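Local coordinates for uncharacterized protein lp_1913 (Lactobacillus plantarum, PDB 3FLH) that is of unknown function but carries a rhodanese-like domain, a fold often associated with sulfur transfer, at residues Asp69-Thr80 and Phe98-Glu108. Residues are numbered along the deposited sequence; the frame is centred on the assembly and turned at random.
Sequences DPAKTYVVYDWT and FEAYELAGALE
Phe98 lays the CD1-CE1 side of its ring against Pro70 and Tyr74: its CE1 comes to 3.5 Å from CA of Pro70, while its CD1 meets CE2 of Tyr74. The two rings are steeply inclined, with planes at 84°. The Tyr74 hydroxyl donates to O of Asp69 (OH to O, 2.8 Å), which also takes N of Lys72 from the opposite face of its carbonyl plane, so the turn 69-72 is tied to the ring. A phenylalanine at Tyr74 would probably still pack on Phe98 but leave that carbonyl without its hydroxyl donor, and the turn less firmly fixed. At the base of the same side chain, CB of Tyr74 meets CB of Ala100 on the face covered by helix 85-95. On the other face, with OG1 of Thr73 beside its backbone N (chi1 -67°), CG2 is left anti to that N and comes to the edge of the Tyr101 ring, 3.8 Å from CD2, and CG1 of Val75 rests on CB of Leu103. Strands 73-77 and 99-103 are parallel neighbours in the central sheet, joined by helix 85-95 as the beta-alpha-beta crossover of the rhodanese-like fold. Four backbone bonds hold them, from N of Tyr74 to O of Glu99 through to N of Leu103 on O of Val76. At the C-terminal end of strand 73-77, CD1 of Tyr77 lies 3.9 Å from CB of Leu107, and the ring's hydroxyl is hydrogen-bonded to N of Ile50. N of Leu107 donates to O of Asp78, 3.2 Å, and N of Glu108 to O of Trp79, tying the helical segment to the loop after strand 73-77, while a water links N of Asp78 to OE2 of Glu102.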
loop_
_atom_site.group_PDB
_atom_site.type_symbol
_atom_site.label_atom_id
_atom_site.label_comp_id
_atom_site.label_asym_id
_atom_site.label_seq_id
_atom_site.Cartn_x
_atom_site.Cartn_y
_atom_site.Cartn_z
ATOM N N ASP B 69 -15.442 -17.449 -14.975
ATOM C CA ASP B 69 -15.083 -17.774 -16.351
ATOM C C ASP B 69 -13.575 -17.584 -16.505
ATOM O O ASP B 69 -13.056 -16.495 -16.262
ATOM C CB ASP B 69 -15.810 -16.846 -17.319
ATOM C CG ASP B 69 -15.684 -17.296 -18.758
ATOM O OD1 ASP B 69 -14.556 -17.622 -19.184
ATOM O OD2 ASP B 69 -16.713 -17.322 -19.464
ATOM N N PRO B 70 -12.855 -18.639 -16.922
ATOM C CA PRO B 70 -11.401 -18.595 -17.104
ATOM C C PRO B 70 -10.903 -17.713 -18.248
ATOM O O PRO B 70 -9.720 -17.379 -18.309
ATOM C CB PRO B 70 -11.041 -20.063 -17.306
ATOM C CG PRO B 70 -12.232 -20.586 -18.038
ATOM C CD PRO B 70 -13.383 -19.972 -17.273
ATOM N N ALA B 71 -11.804 -17.339 -19.149
ATOM C CA ALA B 71 -11.446 -16.498 -20.288
ATOM C C ALA B 71 -11.491 -15.011 -19.937
ATOM O O ALA B 71 -11.055 -14.169 -20.720
ATOM C CB ALA B 71 -12.388 -16.782 -21.456
ATOM N N LYS B 72 -12.015 -14.692 -18.759
ATOM C CA LYS B 72 -12.129 -13.303 -18.326
ATOM C C LYS B 72 -10.962 -12.857 -17.443
ATOM O O LYS B 72 -10.289 -13.678 -16.820
ATOM C CB LYS B 72 -13.436 -13.111 -17.551
ATOM C CG LYS B 72 -14.698 -13.371 -18.356
ATOM C CD LYS B 72 -14.941 -12.270 -19.378
ATOM C CE LYS B 72 -16.266 -12.473 -20.110
ATOM N NZ LYS B 72 -16.567 -11.342 -21.020
ATOM N N THR B 73 -10.722 -11.552 -17.399
ATOM C CA THR B 73 -9.669 -11.018 -16.549
ATOM C C THR B 73 -10.375 -10.385 -15.360
ATOM O O THR B 73 -11.284 -9.570 -15.522
ATOM C CB THR B 73 -8.810 -9.969 -17.286
ATOM O OG1 THR B 73 -8.081 -10.614 -18.334
ATOM C CG2 THR B 73 -7.815 -9.316 -16.329
ATOM N N TYR B 74 -9.966 -10.775 -14.158
ATOM C CA TYR B 74 -10.594 -10.263 -12.949
ATOM C C TYR B 74 -9.853 -9.121 -12.281
ATOM O O TYR B 74 -8.627 -9.095 -12.251
ATOM C CB TYR B 74 -10.792 -11.428 -11.984
ATOM C CG TYR B 74 -11.764 -12.430 -12.555
ATOM C CD1 TYR B 74 -13.141 -12.256 -12.401
ATOM C CD2 TYR B 74 -11.317 -13.489 -13.345
ATOM C CE1 TYR B 74 -14.047 -13.109 -13.026
ATOM C CE2 TYR B 74 -12.216 -14.344 -13.975
ATOM C CZ TYR B 74 -13.576 -14.145 -13.811
ATOM O OH TYR B 74 -14.466 -14.978 -14.433
ATOM N N VAL B 75 -10.621 -8.168 -11.762
ATOM C CA VAL B 75 -10.075 -7.008 -11.063
ATOM C C VAL B 75 -10.689 -7.020 -9.663
ATOM O O VAL B 75 -11.906 -6.943 -9.511
ATOM C CB VAL B 75 -10.451 -5.683 -11.787
ATOM C CG1 VAL B 75 -9.860 -4.488 -11.052
ATOM C CG2 VAL B 75 -9.940 -5.716 -13.230
ATOM N N VAL B 76 -9.848 -7.124 -8.642
ATOM C CA VAL B 76 -10.340 -7.161 -7.273
ATOM C C VAL B 76 -10.128 -5.824 -6.567
ATOM O O VAL B 76 -9.273 -5.040 -6.968
ATOM C CB VAL B 76 -9.617 -8.265 -6.452
ATOM C CG1 VAL B 76 -9.835 -9.627 -7.087
ATOM C CG2 VAL B 76 -8.130 -7.958 -6.375
ATOM N N TYR B 77 -10.915 -5.564 -5.524
ATOM C CA TYR B 77 -10.766 -4.336 -4.751
ATOM C C TYR B 77 -11.393 -4.439 -3.365
ATOM O O TYR B 77 -12.400 -5.122 -3.168
ATOM C CB TYR B 77 -11.374 -3.140 -5.502
ATOM C CG TYR B 77 -12.891 -3.105 -5.523
ATOM C CD1 TYR B 77 -13.618 -2.634 -4.420
ATOM C CD2 TYR B 77 -13.598 -3.524 -6.652
ATOM C CE1 TYR B 77 -15.009 -2.580 -4.449
ATOM C CE2 TYR B 77 -14.989 -3.472 -6.691
ATOM C CZ TYR B 77 -15.682 -2.999 -5.596
ATOM O OH TYR B 77 -17.047 -2.914 -5.655
ATOM N N ASP B 78 -10.776 -3.764 -2.403
ATOM C CA ASP B 78 -11.283 -3.734 -1.041
ATOM C C ASP B 78 -11.721 -2.287 -0.873
ATOM O O ASP B 78 -11.645 -1.501 -1.827
ATOM C CB ASP B 78 -10.177 -4.101 -0.036
ATOM C CG ASP B 78 -10.707 -4.321 1.387
ATOM O OD1 ASP B 78 -11.942 -4.370 1.588
ATOM O OD2 ASP B 78 -9.882 -4.459 2.314
ATOM N N TRP B 79 -12.171 -1.917 0.317
ATOM C CA TRP B 79 -12.635 -0.549 0.511
ATOM C C TRP B 79 -11.525 0.472 0.316
ATOM O O TRP B 79 -11.769 1.588 -0.141
ATOM C CB TRP B 79 -13.286 -0.385 1.891
ATOM C CG TRP B 79 -12.358 -0.488 3.064
ATOM C CD1 TRP B 79 -11.795 -1.620 3.577
ATOM C CD2 TRP B 79 -11.920 0.592 3.893
ATOM N NE1 TRP B 79 -11.034 -1.312 4.685
ATOM C CE2 TRP B 79 -11.094 0.041 4.900
ATOM C CE3 TRP B 79 -12.149 1.974 3.886
ATOM C CZ2 TRP B 79 -10.492 0.828 5.892
ATOM C CZ3 TRP B 79 -11.550 2.757 4.874
ATOM C CH2 TRP B 79 -10.732 2.179 5.862
ATOM N N THR B 80 -10.297 0.082 0.634
ATOM C CA THR B 80 -9.175 0.991 0.485
ATOM C C THR B 80 -7.938 0.220 0.031
ATOM O O THR B 80 -7.831 -0.987 0.256
ATOM C CB THR B 80 -8.895 1.718 1.825
ATOM O OG1 THR B 80 -8.041 2.841 1.592
ATOM C CG2 THR B 80 -8.227 0.772 2.813
ATOM N N PHE B 98 -5.501 -17.976 -13.121
ATOM C CA PHE B 98 -6.349 -16.913 -13.651
ATOM C C PHE B 98 -5.547 -15.649 -13.915
ATOM O O PHE B 98 -4.471 -15.445 -13.350
ATOM C CB PHE B 98 -7.474 -16.573 -12.666
ATOM C CG PHE B 98 -8.615 -17.543 -12.694
ATOM C CD1 PHE B 98 -9.588 -17.459 -13.682
ATOM C CD2 PHE B 98 -8.711 -18.553 -11.740
ATOM C CE1 PHE B 98 -10.636 -18.373 -13.729
ATOM C CE2 PHE B 98 -9.756 -19.476 -11.776
ATOM C CZ PHE B 98 -10.722 -19.384 -12.772
ATOM N N GLU B 99 -6.072 -14.808 -14.795
ATOM C CA GLU B 99 -5.443 -13.535 -15.088
ATOM C C GLU B 99 -6.204 -12.527 -14.231
ATOM O O GLU B 99 -7.424 -12.411 -14.347
ATOM C CB GLU B 99 -5.588 -13.196 -16.576
ATOM C CG GLU B 99 -4.572 -13.908 -17.462
ATOM C CD GLU B 99 -3.151 -13.521 -17.104
ATOM O OE1 GLU B 99 -2.806 -12.328 -17.261
ATOM O OE2 GLU B 99 -2.380 -14.402 -16.656
ATOM N N ALA B 100 -5.499 -11.826 -13.348
ATOM C CA ALA B 100 -6.154 -10.845 -12.492
ATOM C C ALA B 100 -5.252 -9.682 -12.127
ATOM O O ALA B 100 -4.047 -9.716 -12.348
ATOM C CB ALA B 100 -6.677 -11.511 -11.230
ATOM N N TYR B 101 -5.865 -8.643 -11.577
ATOM C CA TYR B 101 -5.160 -7.438 -11.171
ATOM C C TYR B 101 -5.946 -6.811 -10.029
ATOM O O TYR B 101 -7.136 -7.080 -9.863
ATOM C CB TYR B 101 -5.106 -6.434 -12.334
ATOM C CG TYR B 101 -4.345 -6.905 -13.555
ATOM C CD1 TYR B 101 -2.950 -6.821 -13.608
ATOM C CD2 TYR B 101 -5.016 -7.460 -14.649
ATOM C CE1 TYR B 101 -2.239 -7.282 -14.717
ATOM C CE2 TYR B 101 -4.314 -7.926 -15.763
ATOM C CZ TYR B 101 -2.926 -7.836 -15.788
ATOM O OH TYR B 101 -2.226 -8.328 -16.866
ATOM N N GLU B 102 -5.278 -5.981 -9.240
ATOM C CA GLU B 102 -5.943 -5.282 -8.158
ATOM C C GLU B 102 -6.271 -3.897 -8.731
ATOM O O GLU B 102 -5.473 -3.347 -9.493
ATOM C CB GLU B 102 -5.017 -5.132 -6.952
ATOM C CG GLU B 102 -5.778 -4.708 -5.722
ATOM C CD GLU B 102 -4.913 -4.501 -4.496
ATOM O OE1 GLU B 102 -4.016 -5.334 -4.235
ATOM O OE2 GLU B 102 -5.156 -3.503 -3.787
ATOM N N LEU B 103 -7.436 -3.347 -8.394
ATOM C CA LEU B 103 -7.819 -2.021 -8.885
ATOM C C LEU B 103 -7.028 -0.938 -8.149
ATOM O O LEU B 103 -7.095 -0.854 -6.928
ATOM C CB LEU B 103 -9.323 -1.765 -8.666
ATOM C CG LEU B 103 -9.844 -0.333 -8.910
ATOM C CD1 LEU B 103 -9.691 0.014 -10.389
ATOM C CD2 LEU B 103 -11.325 -0.218 -8.507
ATOM N N ALA B 104 -6.280 -0.117 -8.887
ATOM C CA ALA B 104 -5.502 0.966 -8.279
ATOM C C ALA B 104 -6.471 1.977 -7.667
ATOM O O ALA B 104 -7.413 2.406 -8.331
ATOM C CB ALA B 104 -4.641 1.652 -9.338
ATOM N N GLY B 105 -6.247 2.360 -6.414
ATOM C CA GLY B 105 -7.138 3.317 -5.779
ATOM C C GLY B 105 -8.260 2.669 -4.985
ATOM O O GLY B 105 -8.834 3.290 -4.090
ATOM N N ALA B 106 -8.581 1.421 -5.315
ATOM C CA ALA B 106 -9.632 0.684 -4.615
ATOM C C ALA B 106 -10.988 1.395 -4.689
ATOM O O ALA B 106 -11.198 2.251 -5.547
ATOM C CB ALA B 106 -9.227 0.465 -3.158
ATOM N N LEU B 107 -11.899 1.044 -3.787
ATOM C CA LEU B 107 -13.232 1.641 -3.769
ATOM C C LEU B 107 -13.200 3.114 -3.388
ATOM O O LEU B 107 -13.904 3.933 -3.984
ATOM C CB LEU B 107 -14.143 0.891 -2.794
ATOM C CG LEU B 107 -15.593 1.390 -2.769
ATOM C CD1 LEU B 107 -16.200 1.266 -4.162
ATOM C CD2 LEU B 107 -16.407 0.583 -1.763
ATOM N N GLU B 108 -12.386 3.446 -2.391
ATOM C CA GLU B 108 -12.257 4.826 -1.932
ATOM C C GLU B 108 -11.842 5.719 -3.098
ATOM O O GLU B 108 -12.443 6.763 -3.333
ATOM C CB GLU B 108 -11.211 4.916 -0.810
ATOM C CG GLU B 108 -11.026 6.317 -0.240
ATOM C CD GLU B 108 -9.756 6.457 0.579
ATOM O OE1 GLU B 108 -8.653 6.333 -0.001
ATOM O OE2 GLU B 108 -9.857 6.693 1.803
HETATM O O HOH W 1 -8.522 -15.414 -16.235
HETATM O O HOH W 2 -7.765 -3.030 -2.755
#